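Local coordinates for protein interleukin-1beta (Gallus gallus, PDB 2WRY) that probably acts as a secreted pro-inflammatory cytokine of the interleukin-1 family that signals by binding the interleukin-1 receptor, the chain here being its beta-trefoil cytokine part, at residues L113-T117 against E118-R122; L69-K72 against G73-L76. One frame throughout, in Å; residues are numbered along the deposited sequence.

Both contacts are short chain reversals in the beta-trefoil of this interleukin-1. From the N terminus, contact 2 comes first: residues 69-72 run out of the strand 66-71 and residues 73-76 turn the chain back into the strand 76-83. It is complete well before contact 1, where 113-117 and 118-122 close the hairpin of strands 110-115 and 120-125, so the two follow in series, neither nesting nor crossing. They do not touch: the centres of contact 1 and contact 2 are about 23 Å apart, on opposite sides of the chain's centre. The sheet still joins them, because strands 66-71 and 110-115 are antiparallel neighbours and each contact continues from one of that pair.

Contact 1. Residues L113-T117 against E118-R122; sequences LDSPT and EGTTR
Asp-114 lies alongside Thr-121, the two side chains pointing the same way from a non-hydrogen-bonded antiparallel pair. The hydroxyl OG1 of Thr-121 donates to OD1 of Asp-114 over 2.8 Å, reaching the oxygen on its anti side and 33° out of the carboxylate plane. With OG1 beside its own backbone N (chi1 -58°), Thr-121 presents the hydroxyl to the carboxylate while its methyl CG2 packs 3.4 Å from the same OD1; a threonine suits a strand position that needs one donor. A valine here would keep the bulk but would probably leave OD1 without its hydroxyl donor, with Arg-112, its salt-bridge partner, still beside it. Across the strands, Leu-113 N bonds Arg-122 O at 2.8 Å, and Ser-115 N bonds Thr-120 O at 2.9 Å. Toward the turn, Gly-119 and Thr-120 sit together opposite Ser-115, a G1 beta bulge; the positive phi of Gly-119 (64°) suits a residue without a side chain. Ser-115 O collects weak bonds from the amides of Glu-118, Gly-119 and Thr-120, while a water donates to Thr-120 O and, weakly, to Ser-115 O. Beyond the hairpin, Thr-120 and Thr-121 touch Lys-158 and Leu-159 of strand 157-160.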
loop_
_atom_site.group_PDB
_atom_site.type_symbol
_atom_site.label_atom_id
_atom_site.label_comp_id
_atom_site.label_asym_id
_atom_site.label_seq_id
_atom_site.Cartn_x
_atom_site.Cartn_y
_atom_site.Cartn_z
ATOM N N LEU A 113 -1.743 -8.226 -5.915
ATOM C CA LEU A 113 -2.638 -9.116 -6.663
ATOM C C LEU A 113 -2.991 -8.428 -7.966
ATOM O O LEU A 113 -3.826 -7.526 -7.993
ATOM C CB LEU A 113 -3.891 -9.426 -5.829
ATOM C CG LEU A 113 -3.620 -9.955 -4.413
ATOM C CD1 LEU A 113 -4.909 -9.972 -3.625
ATOM C CD2 LEU A 113 -3.057 -11.340 -4.504
ATOM N N ASP A 114 -2.331 -8.839 -9.043
ATOM C CA ASP A 114 -2.583 -8.229 -10.336
ATOM C C ASP A 114 -3.659 -8.968 -11.124
ATOM O O ASP A 114 -3.748 -10.210 -11.073
ATOM C CB ASP A 114 -1.320 -8.234 -11.177
ATOM C CG ASP A 114 -0.277 -7.228 -10.698
ATOM O OD1 ASP A 114 -0.612 -6.248 -9.977
ATOM O OD2 ASP A 114 0.899 -7.415 -11.089
ATOM N N SER A 115 -4.455 -8.192 -11.846
ATOM C CA SER A 115 -5.438 -8.715 -12.785
ATOM C C SER A 115 -4.850 -8.324 -14.131
ATOM O O SER A 115 -5.095 -7.209 -14.622
ATOM C CB SER A 115 -6.797 -8.075 -12.535
ATOM O OG SER A 115 -7.336 -8.547 -11.292
ATOM N N PRO A 116 -4.034 -9.217 -14.706
ATOM C CA PRO A 116 -3.135 -8.829 -15.800
ATOM C C PRO A 116 -3.897 -8.344 -17.024
ATOM O O PRO A 116 -3.474 -7.376 -17.676
ATOM C CB PRO A 116 -2.366 -10.125 -16.110
ATOM C CG PRO A 116 -2.562 -10.991 -14.907
ATOM C CD PRO A 116 -3.928 -10.655 -14.401
ATOM N N THR A 117 -5.018 -9.004 -17.317
ATOM C CA THR A 117 -5.873 -8.612 -18.432
ATOM C C THR A 117 -6.355 -7.167 -18.316
ATOM O O THR A 117 -6.314 -6.436 -19.300
ATOM C CB THR A 117 -7.060 -9.588 -18.596
ATOM O OG1 THR A 117 -6.544 -10.897 -18.865
ATOM C CG2 THR A 117 -7.942 -9.172 -19.767
ATOM N N GLU A 118 -6.769 -6.754 -17.110
ATOM C CA GLU A 118 -7.337 -5.424 -16.883
ATOM C C GLU A 118 -6.288 -4.387 -16.447
ATOM O O GLU A 118 -6.581 -3.199 -16.398
ATOM C CB GLU A 118 -8.462 -5.478 -15.848
ATOM C CG GLU A 118 -9.654 -6.350 -16.213
ATOM C CD GLU A 118 -10.897 -5.951 -15.440
ATOM O OE1 GLU A 118 -10.803 -5.803 -14.199
ATOM O OE2 GLU A 118 -11.968 -5.774 -16.074
ATOM N N GLY A 119 -5.078 -4.847 -16.156
ATOM C CA GLY A 119 -3.995 -3.984 -15.673
ATOM C C GLY A 119 -4.258 -3.324 -14.320
ATOM O O GLY A 119 -3.705 -2.273 -14.022
ATOM N N THR A 120 -5.116 -3.927 -13.513
ATOM C CA THR A 120 -5.422 -3.379 -12.169
ATOM C C THR A 120 -4.768 -4.227 -11.089
ATOM O O THR A 120 -4.327 -5.352 -11.340
ATOM C CB THR A 120 -6.936 -3.329 -11.899
ATOM O OG1 THR A 120 -7.505 -4.642 -12.076
ATOM C CG2 THR A 120 -7.631 -2.348 -12.872
ATOM N N THR A 121 -4.723 -3.691 -9.866
ATOM C CA THR A 121 -3.999 -4.342 -8.791
ATOM C C THR A 121 -4.744 -4.116 -7.476
ATOM O O THR A 121 -5.307 -3.034 -7.272
ATOM C CB THR A 121 -2.584 -3.681 -8.659
ATOM O OG1 THR A 121 -1.879 -3.801 -9.906
ATOM C CG2 THR A 121 -1.747 -4.275 -7.503
ATOM N N ARG A 122 -4.734 -5.129 -6.600
ATOM C CA ARG A 122 -5.159 -4.959 -5.200
ATOM C C ARG A 122 -3.958 -5.331 -4.335
ATOM O O ARG A 122 -3.041 -6.057 -4.783
ATOM C CB ARG A 122 -6.391 -5.810 -4.868
ATOM C CG ARG A 122 -7.544 -5.559 -5.801
ATOM C CD ARG A 122 -8.867 -6.026 -5.236
ATOM N NE ARG A 122 -8.886 -7.446 -4.950
ATOM C CZ ARG A 122 -9.866 -8.083 -4.280
ATOM N NH1 ARG A 122 -10.949 -7.444 -3.860
ATOM N NH2 ARG A 122 -9.750 -9.365 -4.054
HETATM O O HOH W 1 -2.344 -5.788 -13.488
#

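Contact 2. Residues L69-K72 against G73-L76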
loop_
_atom_site.group_PDB
_atom_site.type_symbol
_atom_site.label_atom_id
_atom_site.label_comp_id
_atom_site.label_asym_id
_atom_site.label_seq_id
_atom_site.Cartn_x
_atom_site.Cartn_y
_atom_site.Cartn_z
ATOM N N LEU A 69 5.813 -1.703 0.539
ATOM C CA LEU A 69 5.409 -0.483 -0.183
ATOM C C LEU A 69 6.076 0.729 0.448
ATOM O O LEU A 69 5.677 1.183 1.522
ATOM C CB LEU A 69 3.902 -0.338 -0.173
ATOM C CG LEU A 69 3.177 -1.554 -0.765
ATOM C CD1 LEU A 69 1.682 -1.353 -0.636
ATOM C CD2 LEU A 69 3.580 -1.731 -2.235
ATOM N N GLY A 70 7.133 1.210 -0.210
ATOM C CA GLY A 70 7.867 2.371 0.258
ATOM C C GLY A 70 7.245 3.638 -0.310
ATOM O O GLY A 70 6.789 3.660 -1.459
ATOM N N ILE A 71 7.168 4.673 0.516
ATOM C CA ILE A 71 6.636 5.961 0.084
ATOM C C ILE A 71 7.836 6.732 -0.449
ATOM O O ILE A 71 8.646 7.241 0.352
ATOM C CB ILE A 71 5.976 6.724 1.262
ATOM C CG1 ILE A 71 4.978 5.829 2.022
ATOM C CG2 ILE A 71 5.293 7.994 0.753
ATOM C CD1 ILE A 71 3.940 5.156 1.086
ATOM N N LYS A 72 7.975 6.756 -1.781
ATOM C CA LYS A 72 9.218 7.160 -2.432
ATOM C C LYS A 72 9.610 8.587 -2.068
ATOM O O LYS A 72 8.824 9.522 -2.203
ATOM C CB LYS A 72 9.106 7.009 -3.953
ATOM C CG LYS A 72 10.414 7.340 -4.661
ATOM C CD LYS A 72 10.254 6.891 -6.119
ATOM C CE LYS A 72 11.591 6.909 -6.872
ATOM N NZ LYS A 72 12.216 8.241 -6.843
ATOM N N GLY A 73 10.829 8.721 -1.560
ATOM C CA GLY A 73 11.391 10.025 -1.192
ATOM C C GLY A 73 11.117 10.494 0.226
ATOM O O GLY A 73 11.633 11.555 0.648
ATOM N N TYR A 74 10.304 9.731 0.956
ATOM C CA TYR A 74 9.956 10.099 2.310
ATOM C C TYR A 74 10.512 9.146 3.377
ATOM O O TYR A 74 10.292 9.376 4.575
ATOM C CB TYR A 74 8.445 10.195 2.443
ATOM C CG TYR A 74 7.791 11.302 1.654
ATOM C CD1 TYR A 74 7.221 11.060 0.397
ATOM C CD2 TYR A 74 7.692 12.588 2.185
ATOM C CE1 TYR A 74 6.553 12.064 -0.298
ATOM C CE2 TYR A 74 7.030 13.611 1.486
ATOM C CZ TYR A 74 6.463 13.332 0.256
ATOM O OH TYR A 74 5.810 14.325 -0.435
ATOM N N LYS A 75 11.213 8.091 2.943
ATOM C CA LYS A 75 11.897 7.169 3.860
ATOM C C LYS A 75 10.900 6.468 4.811
ATOM O O LYS A 75 11.194 6.176 5.983
ATOM C CB LYS A 75 13.050 7.923 4.585
ATOM C CG LYS A 75 14.256 8.337 3.657
ATOM C CD LYS A 75 13.950 9.528 2.750
ATOM C CE LYS A 75 15.209 10.068 2.089
ATOM N NZ LYS A 75 14.878 11.190 1.162
ATOM N N LEU A 76 9.718 6.171 4.264
ATOM C CA LEU A 76 8.648 5.504 5.006
ATOM C C LEU A 76 8.283 4.219 4.278
ATOM O O LEU A 76 8.384 4.159 3.055
ATOM C CB LEU A 76 7.398 6.387 5.048
ATOM C CG LEU A 76 7.498 7.736 5.794
ATOM C CD1 LEU A 76 6.292 8.633 5.522
ATOM C CD2 LEU A 76 7.658 7.532 7.324
#
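Ile-71 packs obliquely against both Tyr-74 and Leu-76, and its two branches divide the work. CG2, placed anti to the backbone N, lies 3.6 Å from CD1 of the Tyr-74 ring, while CG1 sits 3.9 Å from CB of Leu-76. A beta-branched residue suits this place because it can meet two neighbours at once, and the same buried side chain also touches Leu-46 and Leu-91. The backbone here is held by Ile-71 N, which gives a nearly straight bond (167°) to Leu-76 O at 2.9 Å. The reversal itself is a type II beta turn from Ile-71 to Tyr-74, closed by Tyr-74 N bonding to Ile-71 O at 3.1 Å, and it links strands 66-71 and 76-83 of the beta-trefoil. Gly-73 is the residue its third position demands: at phi 89° a CB would collide with the carbonyl oxygen of Lys-72. The outer rim is looser. Lys-72 and Lys-75 are exposed, their flexible chains carrying charged amino groups out to solvent, and NZ of Lys-75 makes a weak 3.3 Å bond with Gly-73 O. Tyr-74 is partly exposed, yet its side chain rests on Leu-24 of strand 21-26, which Leu-76 also touches.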